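Local structure of acyl-CoA dehydrogenase (Thermus thermophilus, 2Z1Q) at residues Y173-V178 and V233-V238. The protein binds FAD and probably catalyses the dehydrogenation of a saturated acyl-CoA to its 2,3-dehydroacyl-CoA, passing the electrons to an acceptor. Residues are numbered along the deposited sequence; the frame is centred on the assembly and turned at random.
Sequences YILNGV and VILEDV
Gly177 pairs with Leu235 through two reciprocal backbone hydrogen bonds where strands 173-178 and 233-235 run antiparallel at 143°, their axes 4.8 Å apart at closest approach, and Val238, past the corner that ends this pairing, is joined to Leu175 in the same two-bond way. Val238 N to Leu175 O spans 2.9 Å and is nearly straight. Between the two pairs the register slips by one residue: Asp237 and Val238 both face Leu175, and Asp237 has a positive phi (50°), which fits a G1 beta bulge. Asn176 closes the bulge with its side chain. Its OD1 accepts the amide of Asp237 (N to OD1 2.6 Å), the donor standing above the carbonyl plane, and its ND2 gives a longer bond to Asp237 OD1 (3.2 Å), which leaves in the amide plane yet meets the carboxylate from above, the two flat groups being perpendicular. These two bonds occupy both ends of the amide and should fix its rotation. With CG beside the backbone N (chi1 -77°), the Asn176 amide comes back over the corner although its CB points away from the other segment. The bulge lies where the chain turns from strand 230-235 into strand 238-241, both antiparallel partners of strand 172-183 in the middle beta domain of the acyl-CoA dehydrogenase fold. On the face carrying Leu175, Leu235 and Val238, the leucine side chains lie alongside, pointing the same way; CD2 of Leu235 presses on CB of Leu175 at 3.5 Å, tighter than usual van der Waals contact. Val238 CB adds a looser contact to Leu175 CB at 3.9 Å, while Leu235 also packs on Leu214 and Leu175 on Ala164. Beside the bulge, Ile174 brings CG2, anti to its own N, within 3.6 Å of Asp237 CA.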
ATOM      1  N   TYR B 173     -17.355  32.989 -27.515  1.00 53.65           N
ATOM      2  CA  TYR B 173     -17.502  32.879 -26.067  1.00 50.10           C
ATOM      3  C   TYR B 173     -16.112  33.132 -25.488  1.00 48.02           C
ATOM      4  O   TYR B 173     -15.120  32.630 -26.011  1.00 47.49           O
ATOM      5  CB  TYR B 173     -17.985  31.477 -25.671  1.00 50.24           C
ATOM      6  CG  TYR B 173     -19.490  31.349 -25.543  1.00 50.30           C
ATOM      7  CD1 TYR B 173     -20.198  32.108 -24.615  1.00 49.62           C
ATOM      8  CD2 TYR B 173     -20.208  30.462 -26.351  1.00 50.00           C
ATOM      9  CE1 TYR B 173     -21.577  31.994 -24.487  1.00 50.52           C
ATOM     10  CE2 TYR B 173     -21.592  30.340 -26.231  1.00 50.45           C
ATOM     11  CZ  TYR B 173     -22.268  31.110 -25.296  1.00 50.74           C
ATOM     12  OH  TYR B 173     -23.634  30.995 -25.159  1.00 51.66           O
ATOM     13  N   ILE B 174     -16.037  33.932 -24.430  1.00 45.96           N
ATOM     14  CA  ILE B 174     -14.749  34.236 -23.811  1.00 44.23           C
ATOM     15  C   ILE B 174     -14.564  33.392 -22.560  1.00 42.60           C
ATOM     16  O   ILE B 174     -15.360  33.474 -21.613  1.00 43.12           O
ATOM     17  CB  ILE B 174     -14.644  35.719 -23.420  1.00 44.62           C
ATOM     18  CG1 ILE B 174     -15.064  36.600 -24.595  1.00 44.60           C
ATOM     19  CG2 ILE B 174     -13.210  36.038 -23.005  1.00 42.32           C
ATOM     20  CD1 ILE B 174     -15.107  38.070 -24.262  1.00 47.28           C
ATOM     21  N   LEU B 175     -13.508  32.585 -22.556  1.00 39.22           N
ATOM     22  CA  LEU B 175     -13.231  31.701 -21.431  1.00 37.08           C
ATOM     23  C   LEU B 175     -12.102  32.161 -20.520  1.00 35.36           C
ATOM     24  O   LEU B 175     -11.021  32.550 -20.976  1.00 34.22           O
ATOM     25  CB  LEU B 175     -12.921  30.281 -21.931  1.00 36.98           C
ATOM     26  CG  LEU B 175     -14.031  29.451 -22.578  1.00 38.46           C
ATOM     27  CD1 LEU B 175     -13.590  27.997 -22.666  1.00 37.00           C
ATOM     28  CD2 LEU B 175     -15.297  29.553 -21.752  1.00 37.92           C
ATOM     29  N   ASN B 176     -12.368  32.095 -19.220  1.00 32.59           N
ATOM     30  CA  ASN B 176     -11.396  32.472 -18.207  1.00 32.65           C
ATOM     31  C   ASN B 176     -11.437  31.494 -17.033  1.00 32.03           C
ATOM     32  O   ASN B 176     -12.498  31.225 -16.458  1.00 31.99           O
ATOM     33  CB  ASN B 176     -11.674  33.904 -17.727  1.00 32.05           C
ATOM     34  CG  ASN B 176     -11.201  34.954 -18.722  1.00 31.99           C
ATOM     35  OD1 ASN B 176      -9.996  35.147 -18.910  1.00 28.91           O
ATOM     36  ND2 ASN B 176     -12.148  35.622 -19.379  1.00 33.42           N
ATOM     37  N   GLY B 177     -10.280  30.954 -16.676  1.00 31.27           N
ATOM     38  CA  GLY B 177     -10.233  30.021 -15.564  1.00 28.71           C
ATOM     39  C   GLY B 177      -8.976  29.183 -15.571  1.00 27.41           C
ATOM     40  O   GLY B 177      -8.105  29.354 -16.435  1.00 25.45           O
ATOM     41  N   VAL B 178      -8.876  28.273 -14.609  1.00 27.18           N
ATOM     42  CA  VAL B 178      -7.721  27.384 -14.489  1.00 27.45           C
ATOM     43  C   VAL B 178      -8.198  25.943 -14.360  1.00 26.78           C
ATOM     44  O   VAL B 178      -9.088  25.647 -13.564  1.00 26.87           O
ATOM     45  CB  VAL B 178      -6.885  27.733 -13.237  1.00 28.80           C
ATOM     46  CG1 VAL B 178      -5.706  26.779 -13.101  1.00 28.15           C
ATOM     47  CG2 VAL B 178      -6.402  29.184 -13.321  1.00 30.01           C
ATOM     48  N   VAL B 233      -3.815  23.712 -17.296  1.00 29.04           N
ATOM     49  CA  VAL B 233      -4.233  24.477 -18.465  1.00 30.14           C
ATOM     50  C   VAL B 233      -4.847  25.792 -18.000  1.00 30.61           C
ATOM     51  O   VAL B 233      -5.805  25.797 -17.229  1.00 29.07           O
ATOM     52  CB  VAL B 233      -5.259  23.694 -19.331  1.00 29.04           C
ATOM     53  CG1 VAL B 233      -5.733  24.559 -20.488  1.00 27.79           C
ATOM     54  CG2 VAL B 233      -4.620  22.422 -19.872  1.00 29.36           C
ATOM     55  N   ILE B 234      -4.287  26.905 -18.462  1.00 31.75           N
ATOM     56  CA  ILE B 234      -4.773  28.224 -18.082  1.00 32.48           C
ATOM     57  C   ILE B 234      -5.558  28.884 -19.214  1.00 32.38           C
ATOM     58  O   ILE B 234      -5.185  28.771 -20.374  1.00 33.44           O
ATOM     59  CB  ILE B 234      -3.587  29.146 -17.691  1.00 34.45           C
ATOM     60  CG1 ILE B 234      -2.884  28.595 -16.445  1.00 37.56           C
ATOM     61  CG2 ILE B 234      -4.081  30.572 -17.472  1.00 32.53           C
ATOM     62  CD1 ILE B 234      -1.586  29.305 -16.097  1.00 41.37           C
ATOM     63  N   LEU B 235      -6.651  29.565 -18.887  1.00 32.68           N
ATOM     64  CA  LEU B 235      -7.433  30.252 -19.909  1.00 31.30           C
ATOM     65  C   LEU B 235      -7.567  31.731 -19.590  1.00 30.82           C
ATOM     66  O   LEU B 235      -8.257  32.108 -18.650  1.00 29.00           O
ATOM     67  CB  LEU B 235      -8.835  29.662 -20.041  1.00 31.17           C
ATOM     68  CG  LEU B 235      -8.972  28.224 -20.519  1.00 32.95           C
ATOM     69  CD1 LEU B 235      -8.838  27.254 -19.349  1.00 32.21           C
ATOM     70  CD2 LEU B 235     -10.333  28.087 -21.162  1.00 32.84           C
ATOM     71  N   GLU B 236      -6.895  32.557 -20.384  1.00 32.91           N
ATOM     72  CA  GLU B 236      -6.939  34.006 -20.208  1.00 35.16           C
ATOM     73  C   GLU B 236      -7.620  34.601 -21.433  1.00 35.59           C
ATOM     74  O   GLU B 236      -7.009  34.711 -22.490  1.00 37.00           O
ATOM     75  CB  GLU B 236      -5.523  34.572 -20.071  1.00 35.39           C
ATOM     76  CG  GLU B 236      -4.742  34.022 -18.880  1.00 39.84           C
ATOM     77  CD  GLU B 236      -3.285  34.470 -18.858  1.00 42.58           C
ATOM     78  OE1 GLU B 236      -2.518  33.939 -18.029  1.00 44.90           O
ATOM     79  OE2 GLU B 236      -2.904  35.351 -19.663  1.00 45.53           O
ATOM     80  N   ASP B 237      -8.887  34.973 -21.285  1.00 36.94           N
ATOM     81  CA  ASP B 237      -9.674  35.542 -22.375  1.00 39.51           C
ATOM     82  C   ASP B 237      -9.592  34.685 -23.643  1.00 38.70           C
ATOM     83  O   ASP B 237      -9.104  35.142 -24.677  1.00 38.35           O
ATOM     84  CB  ASP B 237      -9.210  36.973 -22.686  1.00 42.11           C
ATOM     85  CG  ASP B 237      -9.459  37.933 -21.535  1.00 44.30           C
ATOM     86  OD1 ASP B 237     -10.559  37.893 -20.949  1.00 44.99           O
ATOM     87  OD2 ASP B 237      -8.554  38.736 -21.223  1.00 46.25           O
ATOM     88  N   VAL B 238     -10.070  33.444 -23.565  1.00 37.65           N
ATOM     89  CA  VAL B 238     -10.046  32.542 -24.716  1.00 38.63           C
ATOM     90  C   VAL B 238     -11.318  32.668 -25.562  1.00 40.22           C
ATOM     91  O   VAL B 238     -12.432  32.499 -25.057  1.00 39.51           O
ATOM     92  CB  VAL B 238      -9.879  31.059 -24.277  1.00 39.11           C
ATOM     93  CG1 VAL B 238     -10.064  30.138 -25.464  1.00 37.14           C
ATOM     94  CG2 VAL B 238      -8.499  30.840 -23.667  1.00 37.15           C
TER